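Local coordinates for protein putative histidinol-phosphate aminotransferase (PDB 3P1T) that probably catalyses pyridoxal 5'-phosphate-dependent transfer of an amino group, consistent with conversion of L-histidinol phosphate and 2-oxoglutarate in histidine biosynthesis, at residues R55-L60 with C66-L71; I77-D82 with F226-T231; G102-I107 with H114-L119; D121-D126 with N146-A151; R258-D263 with G318-N323. All coordinates share one frame; numbering follows the deposited sequence.

Contact 1 (R55-L60 with C66-L71)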
# COMPACT_ATOMS: atom_id res chain seq x y z
N ARG A 55 0.29 10.33 14.61
CA ARG A 55 -0.69 11.41 14.72
C ARG A 55 -2.02 11.01 14.05
O ARG A 55 -3.08 11.24 14.64
CB ARG A 55 -0.14 12.69 14.10
CG ARG A 55 -1.01 13.92 14.38
CD ARG A 55 -0.50 15.19 13.71
NE ARG A 55 -0.70 15.21 12.25
CZ ARG A 55 0.28 15.21 11.35
NH1 ARG A 55 1.55 15.21 11.72
NH2 ARG A 55 -0.01 15.24 10.05
N VAL A 56 -1.97 10.42 12.85
CA VAL A 56 -3.17 10.01 12.11
C VAL A 56 -3.81 8.80 12.82
O VAL A 56 -5.04 8.73 12.89
CB VAL A 56 -2.88 9.72 10.60
CG1 VAL A 56 -4.10 9.18 9.89
CG2 VAL A 56 -2.38 10.98 9.90
N MSE A 57 -2.98 7.88 13.39
CA MSE A 57 -3.51 6.70 14.13
C MSE A 57 -4.37 7.16 15.30
O MSE A 57 -5.46 6.61 15.49
CB MSE A 57 -2.39 5.77 14.65
CG MSE A 57 -1.72 4.97 13.54
SE MSE A 57 -2.98 3.88 12.57
CE MSE A 57 -3.36 2.51 13.83
N ARG A 58 -3.90 8.19 16.02
CA ARG A 58 -4.57 8.80 17.15
C ARG A 58 -5.84 9.48 16.68
O ARG A 58 -6.87 9.33 17.34
CB ARG A 58 -3.61 9.78 17.83
CG ARG A 58 -4.19 10.54 19.02
CD ARG A 58 -3.23 11.58 19.58
NE ARG A 58 -2.75 12.55 18.58
CZ ARG A 58 -3.41 13.64 18.20
NH1 ARG A 58 -4.61 13.91 18.68
NH2 ARG A 58 -2.88 14.46 17.30
N LYS A 59 -5.78 10.19 15.53
CA LYS A 59 -6.93 10.89 14.94
C LYS A 59 -8.04 9.88 14.58
O LYS A 59 -9.20 10.16 14.86
CB LYS A 59 -6.51 11.71 13.69
CG LYS A 59 -6.46 13.23 13.87
CD LYS A 59 -5.23 13.74 14.63
CE LYS A 59 -5.22 15.24 14.81
NZ LYS A 59 -5.11 15.98 13.52
N LEU A 60 -7.67 8.72 14.00
CA LEU A 60 -8.59 7.63 13.67
C LEU A 60 -9.28 7.11 14.92
O LEU A 60 -10.51 6.92 14.92
CB LEU A 60 -7.84 6.48 12.98
CG LEU A 60 -7.47 6.68 11.52
CD1 LEU A 60 -6.41 5.67 11.09
CD2 LEU A 60 -8.71 6.64 10.60
N CYS A 66 -12.66 4.70 19.76
CA CYS A 66 -12.19 3.40 20.23
C CYS A 66 -10.71 3.48 20.53
O CYS A 66 -10.06 4.39 20.02
CB CYS A 66 -12.48 2.33 19.19
SG CYS A 66 -11.43 2.43 17.73
N PRO A 67 -10.10 2.54 21.30
CA PRO A 67 -8.66 2.62 21.52
C PRO A 67 -7.87 2.31 20.24
O PRO A 67 -8.34 1.53 19.40
CB PRO A 67 -8.40 1.56 22.60
CG PRO A 67 -9.74 1.15 23.10
CD PRO A 67 -10.68 1.36 21.98
N GLU A 68 -6.68 2.91 20.11
CA GLU A 68 -5.78 2.71 18.97
C GLU A 68 -5.33 1.23 18.88
O GLU A 68 -5.00 0.74 17.79
CB GLU A 68 -4.56 3.65 19.11
CG GLU A 68 -3.68 3.78 17.88
CD GLU A 68 -2.43 4.61 18.07
OE1 GLU A 68 -2.49 5.64 18.80
OE2 GLU A 68 -1.40 4.26 17.46
N ASP A 69 -5.38 0.52 20.01
CA ASP A 69 -5.02 -0.90 20.12
C ASP A 69 -6.05 -1.81 19.42
O ASP A 69 -5.78 -2.99 19.20
CB ASP A 69 -4.93 -1.29 21.60
CG ASP A 69 -3.97 -0.45 22.41
OD1 ASP A 69 -4.45 0.47 23.12
OD2 ASP A 69 -2.75 -0.75 22.37
N ASN A 70 -7.23 -1.27 19.10
CA ASN A 70 -8.31 -2.05 18.51
C ASN A 70 -8.53 -1.73 17.02
O ASN A 70 -9.43 -2.31 16.41
CB ASN A 70 -9.59 -1.80 19.30
CG ASN A 70 -9.55 -2.46 20.65
OD1 ASN A 70 -9.43 -1.81 21.69
ND2 ASN A 70 -9.53 -3.78 20.64
N LEU A 71 -7.69 -0.85 16.42
CA LEU A 71 -7.85 -0.50 15.02
C LEU A 71 -6.52 -0.62 14.27
O LEU A 71 -5.47 -0.37 14.84
CB LEU A 71 -8.45 0.90 14.82
CG LEU A 71 -7.56 2.09 15.10
CD1 LEU A 71 -7.02 2.64 13.82
CD2 LEU A 71 -8.35 3.16 15.74
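Met57, present as selenomethionine, meets Leu71 and Glu68 with different parts of one side chain. Its first bonds carry it past the Glu68 carboxylate: CB of Met57 lies 3.3 Å from OE2 of Glu68, and the two side chains cross at about a right angle. The chain then bends at both chi2 (-58°) and chi3, and the terminal methyl swings alongside the leucine, so that Met57 CE rests 3.7 Å from Leu71 CD1 while the two side chains run past one another in opposite directions. The same leucine methyl has a second neighbour on the helix, since Leu71 CD1 is also 4.0 Å from Leu60 CB. Met57 and Leu60, one helical turn apart, thus both touch a single branch of Leu71. The contact folds the end of helix 52-64 back on the start of the next strand, in the large domain of a fold type I aminotransferase: the helix ends, the chain turns through a short 3-10 segment at 68-70, and Leu71 opens strand 71-74, at one edge of the seven-stranded sheet. Glu68, with CG anti to its own backbone N (chi1 -168°), extends across to the helix. Its OE1 stands 4.0 Å from Arg58 N, too far for a hydrogen bond, and the charged end of Arg58 is farther still. Beyond the leucine pair, Leu60 continues onto Leu241 of helix 231-241, and Leu71 onto Phe211 of the neighbouring strand.

Contact 2 (I77-D82 with F226-T231)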
# COMPACT_ATOMS: atom_id res chain seq x y z
N ILE A 77 -10.11 -3.35 1.53
CA ILE A 77 -10.67 -4.63 1.92
C ILE A 77 -9.72 -5.78 1.49
O ILE A 77 -9.68 -6.79 2.20
CB ILE A 77 -12.14 -4.79 1.38
CG1 ILE A 77 -12.88 -6.03 1.96
CG2 ILE A 77 -12.23 -4.72 -0.13
CD1 ILE A 77 -12.91 -6.18 3.49
N ASP A 78 -8.90 -5.61 0.42
CA ASP A 78 -7.95 -6.67 -0.00
C ASP A 78 -6.91 -6.93 1.09
O ASP A 78 -6.75 -8.10 1.46
CB ASP A 78 -7.23 -6.36 -1.34
CG ASP A 78 -8.05 -6.46 -2.61
OD1 ASP A 78 -9.31 -6.43 -2.52
OD2 ASP A 78 -7.45 -6.48 -3.71
N GLU A 79 -6.24 -5.88 1.63
CA GLU A 79 -5.27 -6.09 2.72
C GLU A 79 -5.95 -6.67 3.94
O GLU A 79 -5.42 -7.58 4.57
CB GLU A 79 -4.53 -4.80 3.11
CG GLU A 79 -3.63 -5.02 4.33
CD GLU A 79 -2.65 -3.95 4.74
OE1 GLU A 79 -2.74 -2.81 4.24
OE2 GLU A 79 -1.78 -4.26 5.57
N CYS A 80 -7.13 -6.14 4.28
CA CYS A 80 -7.95 -6.56 5.40
C CYS A 80 -8.20 -8.08 5.34
O CYS A 80 -7.91 -8.79 6.31
CB CYS A 80 -9.25 -5.77 5.39
SG CYS A 80 -10.44 -6.29 6.66
N PHE A 81 -8.71 -8.58 4.19
CA PHE A 81 -9.04 -9.99 3.99
C PHE A 81 -7.79 -10.85 4.09
O PHE A 81 -7.84 -11.91 4.70
CB PHE A 81 -9.75 -10.22 2.63
CG PHE A 81 -10.36 -11.60 2.50
CD1 PHE A 81 -9.58 -12.68 2.08
CD2 PHE A 81 -11.69 -11.83 2.83
CE1 PHE A 81 -10.11 -13.96 2.04
CE2 PHE A 81 -12.22 -13.10 2.77
CZ PHE A 81 -11.42 -14.16 2.38
N ASP A 82 -6.68 -10.42 3.48
CA ASP A 82 -5.42 -11.16 3.46
C ASP A 82 -4.81 -11.31 4.85
O ASP A 82 -4.45 -12.42 5.22
CB ASP A 82 -4.37 -10.51 2.54
CG ASP A 82 -4.55 -10.75 1.06
OD1 ASP A 82 -5.56 -11.36 0.67
OD2 ASP A 82 -3.63 -10.40 0.29
N PHE A 226 6.49 -1.85 6.30
CA PHE A 226 6.99 -0.58 6.81
C PHE A 226 6.49 0.55 5.90
O PHE A 226 6.57 0.42 4.67
CB PHE A 226 8.53 -0.61 6.90
CG PHE A 226 9.14 0.75 7.16
CD1 PHE A 226 8.99 1.38 8.39
CD2 PHE A 226 9.83 1.41 6.16
CE1 PHE A 226 9.50 2.66 8.60
CE2 PHE A 226 10.37 2.68 6.38
CZ PHE A 226 10.19 3.29 7.60
N CYS A 227 5.93 1.64 6.51
CA CYS A 227 5.43 2.82 5.81
C CYS A 227 4.39 2.37 4.75
O CYS A 227 4.42 2.80 3.58
CB CYS A 227 6.59 3.61 5.21
SG CYS A 227 6.14 5.20 4.44
N ASN A 228 3.47 1.49 5.18
CA ASN A 228 2.41 0.92 4.35
C ASN A 228 1.55 2.02 3.70
O ASN A 228 1.17 1.90 2.52
CB ASN A 228 1.56 -0.02 5.19
CG ASN A 228 0.52 -0.81 4.44
OD1 ASN A 228 0.74 -1.34 3.33
ND2 ASN A 228 -0.63 -0.96 5.07
N VAL A 229 1.26 3.10 4.46
CA VAL A 229 0.49 4.27 4.01
C VAL A 229 1.41 5.50 4.07
O VAL A 229 1.86 5.91 5.13
CB VAL A 229 -0.82 4.46 4.82
CG1 VAL A 229 -1.61 5.66 4.32
CG2 VAL A 229 -1.67 3.20 4.76
N GLY A 230 1.74 6.02 2.90
CA GLY A 230 2.65 7.15 2.75
C GLY A 230 2.14 8.49 3.25
O GLY A 230 0.96 8.64 3.58
N THR A 231 3.03 9.47 3.27
CA THR A 231 2.78 10.83 3.75
C THR A 231 1.60 11.52 3.00
O THR A 231 0.83 12.22 3.66
CB THR A 231 4.04 11.68 3.65
OG1 THR A 231 3.71 13.03 3.97
CG2 THR A 231 4.71 11.61 2.29
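Glu79 holds CG anti to its backbone N (chi1 175°) and stays extended to the carboxylate, and Asn228 has the same first torsion; with these torsions the two side chains, coming from opposite directions, span backbones whose nearest CA atoms, those of Glu79 and Asn228, are 10.5 Å apart. The whole contact is one hydrogen bond: Asn228 ND2 donates to Glu79 OE1 over 2.9 Å, almost straight at 167°. The oxygen receives it on its syn lone pair and lies in the amide plane, although carboxylate and amide are turned 84° against each other. The buried carboxylate is gripped further, OE1 also accepting from Arg75 N, while OE2 takes a salt bridge from Arg83 and a hydrogen bond from Gln224; the surrounding donors would probably favour its ionised form. The bond ties helix 76-87, packed through Cys80 on strands 166-170 and 190-195, to the loop leading into helix 231-241. It runs beside the dimer interface, where Asp78 accepts from the backbone N of Phe226 of the second subunit.

Contact 3 (G102-I107 with H114-L119)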
# COMPACT_ATOMS: atom_id res chain seq x y z
N GLY A 102 -14.88 -9.47 -4.44
CA GLY A 102 -13.52 -9.28 -3.94
C GLY A 102 -12.99 -10.40 -3.07
O GLY A 102 -11.81 -10.74 -3.16
N TYR A 103 -13.87 -10.97 -2.22
CA TYR A 103 -13.49 -12.07 -1.32
C TYR A 103 -13.11 -13.28 -2.15
O TYR A 103 -12.06 -13.87 -1.90
CB TYR A 103 -14.61 -12.40 -0.31
CG TYR A 103 -15.27 -11.18 0.31
CD1 TYR A 103 -14.51 -10.18 0.91
CD2 TYR A 103 -16.65 -11.07 0.36
CE1 TYR A 103 -15.12 -9.05 1.46
CE2 TYR A 103 -17.27 -9.98 0.96
CZ TYR A 103 -16.50 -8.96 1.49
OH TYR A 103 -17.11 -7.88 2.03
N ARG A 104 -13.89 -13.58 -3.22
CA ARG A 104 -13.56 -14.67 -4.16
C ARG A 104 -12.15 -14.52 -4.76
O ARG A 104 -11.44 -15.51 -4.89
CB ARG A 104 -14.56 -14.73 -5.30
CG ARG A 104 -15.66 -15.74 -5.12
CD ARG A 104 -16.47 -15.84 -6.39
NE ARG A 104 -17.46 -16.92 -6.30
CZ ARG A 104 -18.08 -17.45 -7.34
NH1 ARG A 104 -17.80 -17.04 -8.57
NH2 ARG A 104 -18.97 -18.41 -7.17
N ALA A 105 -11.77 -13.28 -5.15
CA ALA A 105 -10.49 -12.93 -5.76
C ALA A 105 -9.33 -13.22 -4.83
O ALA A 105 -8.34 -13.79 -5.28
CB ALA A 105 -10.48 -11.47 -6.16
N ARG A 106 -9.47 -12.88 -3.54
CA ARG A 106 -8.44 -13.10 -2.51
C ARG A 106 -8.35 -14.59 -2.12
O ARG A 106 -7.25 -15.07 -1.79
CB ARG A 106 -8.74 -12.24 -1.27
CG ARG A 106 -8.61 -10.74 -1.54
CD ARG A 106 -7.14 -10.34 -1.61
NE ARG A 106 -6.64 -10.21 -2.97
CZ ARG A 106 -5.36 -10.22 -3.31
NH1 ARG A 106 -4.42 -10.45 -2.39
NH2 ARG A 106 -5.00 -10.05 -4.57
N ILE A 107 -9.48 -15.32 -2.18
CA ILE A 107 -9.53 -16.76 -1.90
C ILE A 107 -8.81 -17.49 -3.09
O ILE A 107 -8.14 -18.50 -2.87
CB ILE A 107 -11.00 -17.22 -1.64
CG1 ILE A 107 -11.41 -16.82 -0.19
CG2 ILE A 107 -11.16 -18.74 -1.83
CD1 ILE A 107 -12.90 -16.68 0.07
N HIS A 114 -13.38 -22.92 0.98
CA HIS A 114 -14.42 -21.93 0.76
C HIS A 114 -15.79 -22.59 0.56
O HIS A 114 -15.92 -23.59 -0.16
CB HIS A 114 -14.04 -21.08 -0.48
CG HIS A 114 -14.87 -19.86 -0.74
ND1 HIS A 114 -15.07 -19.39 -2.02
CD2 HIS A 114 -15.52 -19.05 0.13
CE1 HIS A 114 -15.82 -18.31 -1.89
NE2 HIS A 114 -16.12 -18.06 -0.62
N PHE A 115 -16.80 -22.03 1.25
CA PHE A 115 -18.22 -22.39 1.19
C PHE A 115 -19.01 -21.12 0.99
O PHE A 115 -18.68 -20.11 1.61
CB PHE A 115 -18.69 -23.18 2.42
CG PHE A 115 -20.20 -23.43 2.44
CD1 PHE A 115 -20.76 -24.41 1.64
CD2 PHE A 115 -21.04 -22.66 3.24
CE1 PHE A 115 -22.16 -24.62 1.64
CE2 PHE A 115 -22.43 -22.87 3.24
CZ PHE A 115 -22.99 -23.85 2.44
N GLU A 116 -20.03 -21.15 0.13
CA GLU A 116 -20.81 -19.93 -0.13
C GLU A 116 -22.28 -20.07 0.23
O GLU A 116 -22.89 -21.10 -0.03
CB GLU A 116 -20.71 -19.52 -1.60
CG GLU A 116 -19.35 -18.99 -1.99
CD GLU A 116 -19.22 -18.69 -3.46
OE1 GLU A 116 -19.69 -19.51 -4.29
OE2 GLU A 116 -18.65 -17.63 -3.80
N ILE A 117 -22.83 -18.99 0.81
CA ILE A 117 -24.24 -18.84 1.19
C ILE A 117 -24.97 -18.20 0.03
O ILE A 117 -24.64 -17.08 -0.38
CB ILE A 117 -24.42 -18.03 2.50
CG1 ILE A 117 -23.69 -18.68 3.67
CG2 ILE A 117 -25.91 -17.82 2.83
CD1 ILE A 117 -23.59 -17.82 4.89
N GLY A 118 -25.96 -18.89 -0.49
CA GLY A 118 -26.79 -18.39 -1.58
C GLY A 118 -27.82 -17.38 -1.13
O GLY A 118 -27.91 -17.05 0.07
N LEU A 119 -28.60 -16.88 -2.09
CA LEU A 119 -29.65 -15.90 -1.79
C LEU A 119 -31.02 -16.43 -2.16
O LEU A 119 -31.16 -17.24 -3.09
CB LEU A 119 -29.40 -14.55 -2.50
CG LEU A 119 -28.07 -13.83 -2.27
CD1 LEU A 119 -28.05 -12.52 -3.01
CD2 LEU A 119 -27.78 -13.57 -0.79
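Arg104 and Glu116 form a two-pronged salt bridge in which the guanidinium offers its side, NE and one terminal nitrogen, to both carboxylate oxygens. Arg104 NE gives a hydrogen bond of 2.9 Å to Glu116 OE2, and Arg104 NH2 gives one of 3.2 Å to Glu116 OE1 that is practically straight (178°). Each oxygen is approached on its syn side, and the two flat groups are nearly coplanar, 15° apart. The arginine chain, extended from CG to NE, brings the group there from a CB that does not itself point at the strand. On its way it passes His114, whose CE1 edge lies 4.1 Å from Arg104 CG. The ring has an aliphatic partner over one face: Ile107 CD1 sits 3.6 Å from the centroid of the His114 imidazole, close to its normal, in a CH-pi contact. NE2 of His114 is hydrogen-bonded to Thr95 OG1 of the adjacent strand. Helix 102-107 and strand 114-117 run almost antiparallel, their axes at 169°, as the helix and closing strand of the beta-alpha-beta unit 92-96, 102-107, 113-117 should. Arg104 also makes a cation-pi contact with Trp97. Two bonds in nearly one plane leave the guanidinium little freedom to rotate against the carboxylate, and the pairing would be expected to balance both charges at this surface site, where packing of Ile107 and the arginine's aliphatic part on the imidazole adds to it.

Contact 4 (D121-D126 with N146-A151)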
# COMPACT_ATOMS: atom_id res chain seq x y z
N ASP A 121 -35.08 -15.49 -3.42
CA ASP A 121 -35.55 -14.67 -4.54
C ASP A 121 -35.70 -13.20 -4.08
O ASP A 121 -35.61 -12.29 -4.89
CB ASP A 121 -36.88 -15.25 -5.09
CG ASP A 121 -36.81 -16.71 -5.54
OD1 ASP A 121 -35.69 -17.27 -5.60
OD2 ASP A 121 -37.88 -17.29 -5.84
N ASP A 122 -35.83 -12.99 -2.74
CA ASP A 122 -35.93 -11.71 -2.03
C ASP A 122 -34.54 -11.05 -1.82
O ASP A 122 -34.46 -9.94 -1.29
CB ASP A 122 -36.60 -11.94 -0.66
CG ASP A 122 -37.91 -12.68 -0.75
OD1 ASP A 122 -38.89 -12.10 -1.29
OD2 ASP A 122 -37.96 -13.86 -0.31
N LEU A 123 -33.46 -11.76 -2.24
CA LEU A 123 -32.04 -11.35 -2.20
C LEU A 123 -31.50 -11.34 -0.76
O LEU A 123 -30.47 -10.72 -0.46
CB LEU A 123 -31.81 -9.98 -2.86
CG LEU A 123 -32.32 -9.83 -4.29
CD1 LEU A 123 -32.13 -8.41 -4.76
CD2 LEU A 123 -31.66 -10.82 -5.23
N LEU A 124 -32.15 -12.11 0.11
CA LEU A 124 -31.79 -12.34 1.50
C LEU A 124 -30.93 -13.60 1.62
O LEU A 124 -30.99 -14.46 0.73
CB LEU A 124 -33.08 -12.49 2.32
CG LEU A 124 -33.71 -11.25 2.96
CD1 LEU A 124 -33.87 -10.05 1.98
CD2 LEU A 124 -35.04 -11.63 3.59
N LEU A 125 -30.17 -13.76 2.72
CA LEU A 125 -29.34 -14.95 2.90
C LEU A 125 -30.21 -16.20 2.98
O LEU A 125 -31.24 -16.17 3.66
CB LEU A 125 -28.44 -14.83 4.13
CG LEU A 125 -27.38 -13.73 4.08
CD1 LEU A 125 -26.58 -13.72 5.32
CD2 LEU A 125 -26.45 -13.92 2.91
N ASP A 126 -29.81 -17.28 2.25
CA ASP A 126 -30.53 -18.55 2.22
C ASP A 126 -30.41 -19.22 3.59
O ASP A 126 -29.31 -19.55 4.02
CB ASP A 126 -30.02 -19.47 1.10
CG ASP A 126 -30.86 -20.71 0.80
OD1 ASP A 126 -31.52 -21.22 1.73
OD2 ASP A 126 -30.80 -21.20 -0.34
N ASN A 146 -23.27 -5.57 -1.22
CA ASN A 146 -22.98 -5.12 -2.58
C ASN A 146 -23.14 -6.34 -3.47
O ASN A 146 -22.50 -7.35 -3.16
CB ASN A 146 -21.58 -4.47 -2.66
CG ASN A 146 -21.14 -4.02 -4.04
OD1 ASN A 146 -21.91 -3.95 -4.99
ND2 ASN A 146 -19.87 -3.69 -4.17
N PRO A 147 -24.06 -6.38 -4.47
CA PRO A 147 -24.84 -5.28 -5.06
C PRO A 147 -26.34 -5.24 -4.71
O PRO A 147 -27.07 -4.47 -5.36
CB PRO A 147 -24.70 -5.59 -6.55
CG PRO A 147 -24.79 -7.10 -6.60
CD PRO A 147 -24.18 -7.60 -5.31
N THR A 148 -26.80 -6.03 -3.72
CA THR A 148 -28.23 -6.13 -3.40
C THR A 148 -28.74 -4.93 -2.62
O THR A 148 -29.92 -4.58 -2.72
CB THR A 148 -28.53 -7.43 -2.63
OG1 THR A 148 -27.90 -7.39 -1.36
CG2 THR A 148 -28.09 -8.68 -3.40
N GLY A 149 -27.86 -4.31 -1.85
CA GLY A 149 -28.19 -3.17 -1.01
C GLY A 149 -28.97 -3.56 0.22
O GLY A 149 -29.50 -2.71 0.91
N GLN A 150 -29.04 -4.86 0.50
CA GLN A 150 -29.76 -5.41 1.64
C GLN A 150 -28.89 -5.39 2.87
O GLN A 150 -27.67 -5.59 2.79
CB GLN A 150 -30.23 -6.86 1.36
CG GLN A 150 -31.17 -7.03 0.18
CD GLN A 150 -32.42 -6.21 0.30
OE1 GLN A 150 -33.23 -6.37 1.23
NE2 GLN A 150 -32.59 -5.30 -0.66
N ALA A 151 -29.56 -5.19 4.02
CA ALA A 151 -28.96 -5.19 5.35
C ALA A 151 -29.26 -6.50 6.09
O ALA A 151 -30.35 -7.06 5.93
CB ALA A 151 -29.46 -4.01 6.15
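Leu123 faces two residues of the other loop chiefly with its backbone and its CB: CB lies 4.0 Å from Thr148 CG2, and Leu123 O is 3.8 Å from Gln150 CG. Gln150 is bent at chi2 (-57°), which curls its amide back over its own loop, and Gln150 OE1 comes to 3.8 Å from Leu124 CD1 as the two side chains run obliquely. No hydrogen bond joins the two segments. The loop 146-151 carries the Asn-Pro-Thr-Gly sequence of class I and II aminotransferases, with a cis peptide before Pro147; Asn146, whose counterpart in relatives binds the cofactor, here hydrogen-bonds to Arg314 and to a tartrate probably from the crystallisation liquor. Within the loop, Thr148 OG1, set between the backbone N and the carbonyl carbon (chi1 66°), weakly accepts Gln150 N in an ST turn, while CG2 is left to face Leu123. NE2 of Gln150 has its main partner in Ser274 OG, with a further weak bond to Thr148 O.

Contact 5 (R258-D263 with G318-N323). With SO4 (sulfate ion), chain E.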
# COMPACT_ATOMS: atom_id res chain seq x y z
N ARG A 258 -31.50 8.68 -3.91
CA ARG A 258 -31.80 7.23 -3.95
C ARG A 258 -33.33 7.01 -3.92
O ARG A 258 -33.86 6.19 -4.68
CB ARG A 258 -31.11 6.50 -2.79
CG ARG A 258 -31.19 4.97 -2.84
CD ARG A 258 -30.48 4.33 -1.65
NE ARG A 258 -31.12 4.64 -0.37
CZ ARG A 258 -30.54 4.50 0.83
NH1 ARG A 258 -29.28 4.09 0.92
NH2 ARG A 258 -31.19 4.82 1.93
N ARG A 259 -34.03 7.79 -3.09
CA ARG A 259 -35.47 7.72 -2.97
C ARG A 259 -36.11 8.19 -4.31
O ARG A 259 -36.97 7.47 -4.84
CB ARG A 259 -35.94 8.57 -1.77
CG ARG A 259 -37.46 8.73 -1.59
CD ARG A 259 -38.26 7.44 -1.58
NE ARG A 259 -37.90 6.55 -0.48
CZ ARG A 259 -38.09 5.24 -0.49
NH1 ARG A 259 -38.60 4.65 -1.57
NH2 ARG A 259 -37.73 4.50 0.55
N ARG A 260 -35.62 9.32 -4.88
CA ARG A 260 -36.09 9.86 -6.16
C ARG A 260 -35.91 8.82 -7.28
O ARG A 260 -36.89 8.51 -7.96
CB ARG A 260 -35.37 11.18 -6.54
CG ARG A 260 -35.63 11.61 -8.00
CD ARG A 260 -35.27 13.03 -8.32
NE ARG A 260 -33.92 13.17 -8.84
CZ ARG A 260 -33.63 13.46 -10.11
NH1 ARG A 260 -34.60 13.66 -10.99
NH2 ARG A 260 -32.37 13.60 -10.49
N VAL A 261 -34.69 8.31 -7.48
CA VAL A 261 -34.36 7.38 -8.55
C VAL A 261 -35.19 6.08 -8.41
O VAL A 261 -35.80 5.66 -9.40
CB VAL A 261 -32.83 7.09 -8.61
CG1 VAL A 261 -32.50 5.96 -9.58
CG2 VAL A 261 -32.09 8.35 -9.03
N ALA A 262 -35.27 5.48 -7.19
CA ALA A 262 -36.04 4.27 -6.94
C ALA A 262 -37.54 4.47 -7.27
O ALA A 262 -38.12 3.66 -8.01
CB ALA A 262 -35.88 3.81 -5.50
N ASP A 263 -38.16 5.57 -6.78
CA ASP A 263 -39.58 5.85 -7.03
C ASP A 263 -39.86 6.13 -8.51
O ASP A 263 -40.84 5.60 -9.04
CB ASP A 263 -40.05 7.03 -6.17
CG ASP A 263 -40.17 6.78 -4.66
OD1 ASP A 263 -39.96 5.61 -4.23
OD2 ASP A 263 -40.54 7.73 -3.93
N GLY A 318 -25.58 9.40 -8.16
CA GLY A 318 -24.63 10.51 -8.33
C GLY A 318 -25.23 11.84 -7.95
O GLY A 318 -26.15 11.89 -7.12
N ARG A 319 -24.75 12.94 -8.55
CA ARG A 319 -25.36 14.25 -8.31
C ARG A 319 -26.74 14.32 -9.03
O ARG A 319 -27.05 13.49 -9.88
CB ARG A 319 -24.44 15.38 -8.77
CG ARG A 319 -23.37 15.77 -7.76
CD ARG A 319 -22.29 16.64 -8.39
NE ARG A 319 -21.41 15.84 -9.27
CZ ARG A 319 -21.47 15.83 -10.60
NH1 ARG A 319 -22.32 16.62 -11.24
NH2 ARG A 319 -20.64 15.06 -11.29
N GLU A 320 -27.56 15.31 -8.67
CA GLU A 320 -28.90 15.51 -9.21
C GLU A 320 -28.91 15.50 -10.76
O GLU A 320 -29.73 14.80 -11.34
CB GLU A 320 -29.48 16.82 -8.67
CG GLU A 320 -30.95 17.00 -9.02
CD GLU A 320 -31.56 18.37 -8.82
OE1 GLU A 320 -31.12 19.09 -7.90
OE2 GLU A 320 -32.51 18.70 -9.56
N GLU A 321 -28.01 16.25 -11.41
CA GLU A 321 -27.93 16.36 -12.87
C GLU A 321 -27.57 15.00 -13.53
O GLU A 321 -28.08 14.72 -14.61
CB GLU A 321 -26.93 17.46 -13.33
CG GLU A 321 -25.51 17.40 -12.76
CD GLU A 321 -25.16 18.18 -11.49
OE1 GLU A 321 -25.87 18.03 -10.47
OE2 GLU A 321 -24.11 18.85 -11.50
N ASP A 322 -26.75 14.16 -12.85
CA ASP A 322 -26.36 12.81 -13.30
C ASP A 322 -27.55 11.85 -13.29
O ASP A 322 -27.82 11.16 -14.28
CB ASP A 322 -25.24 12.24 -12.42
CG ASP A 322 -23.94 13.02 -12.46
OD1 ASP A 322 -23.71 13.74 -13.47
OD2 ASP A 322 -23.14 12.89 -11.48
N ASN A 323 -28.28 11.84 -12.16
CA ASN A 323 -29.48 11.05 -11.94
C ASN A 323 -30.58 11.48 -12.91
O ASN A 323 -31.33 10.62 -13.37
CB ASN A 323 -29.93 11.18 -10.49
CG ASN A 323 -28.88 10.74 -9.49
OD1 ASN A 323 -27.94 10.01 -9.79
ND2 ASN A 323 -29.02 11.20 -8.26
S SO4 E . -37.89 0.90 -0.57
O1 SO4 E . -38.26 -0.50 -0.40
O2 SO4 E . -37.69 1.50 0.78
O3 SO4 E . -38.99 1.59 -1.26
O4 SO4 E . -36.67 1.03 -1.40
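Val261 and Asn323 mark the closest backbone approach of the two segments, their CA atoms 7.0 Å apart, where a mid-helix turn (258-263) meets the first turn of another helix that starts at Glu320 behind the N-cap residue Arg319. Val261 CG2 packs against Asn323 CB at 3.8 Å, the side chains crossing at about a right angle. Asn323 itself is turned back on its own segment: its OD1 accepts Gly318 N over 2.9 Å, in the carbonyl plane and on a lone pair, while ND2 is held by Gln257. Arg260 starts with CG anti to its backbone N (chi1 168°), and the bend at chi3 turns the guanidinium toward the other helix, with NH2 3.4 Å from Asn323 CB. NH2 also nears Glu320 O, but at an angle too poor for a hydrogen bond; its salt bridge is with Asp324. Elsewhere on the helix, Arg259 grips a sulfate, probably from the crystallisation liquor, with NH1 3.1 Å from O3 and NH2 3.0 Å from O2, and pairs with Asp263. The contact joins helices 244-267 and 320-333 of the small domain just after strand 312-316, where Ile317 touches both Val261 and Asn323.

Overall arrangement
From the N terminus, contact 1 closes first, a short turn between helix 52-64 and edge strand 71-74. Contact 2 then opens on helix 76-87 and shuts only at the loop before helix 231-241; inside that span lie contact 3, within one beta-alpha-beta crossover, and after it contact 4. Contacts 2 and 3 meet directly, Asp82 making a salt bridge to Arg106 and Phe81 packing on Ile107, while contacts 3 and 4 join through a probable backbone hydrogen bond between Gly118 and Asp126 and where Leu119 packs on Thr148. Contact 5 follows separately, linking two small-domain helices. None cross; contacts 1 and 3 tie helices to the edge strands of the seven-stranded sheet, contact 2 a helix to a distant loop, and contact 4 two loops.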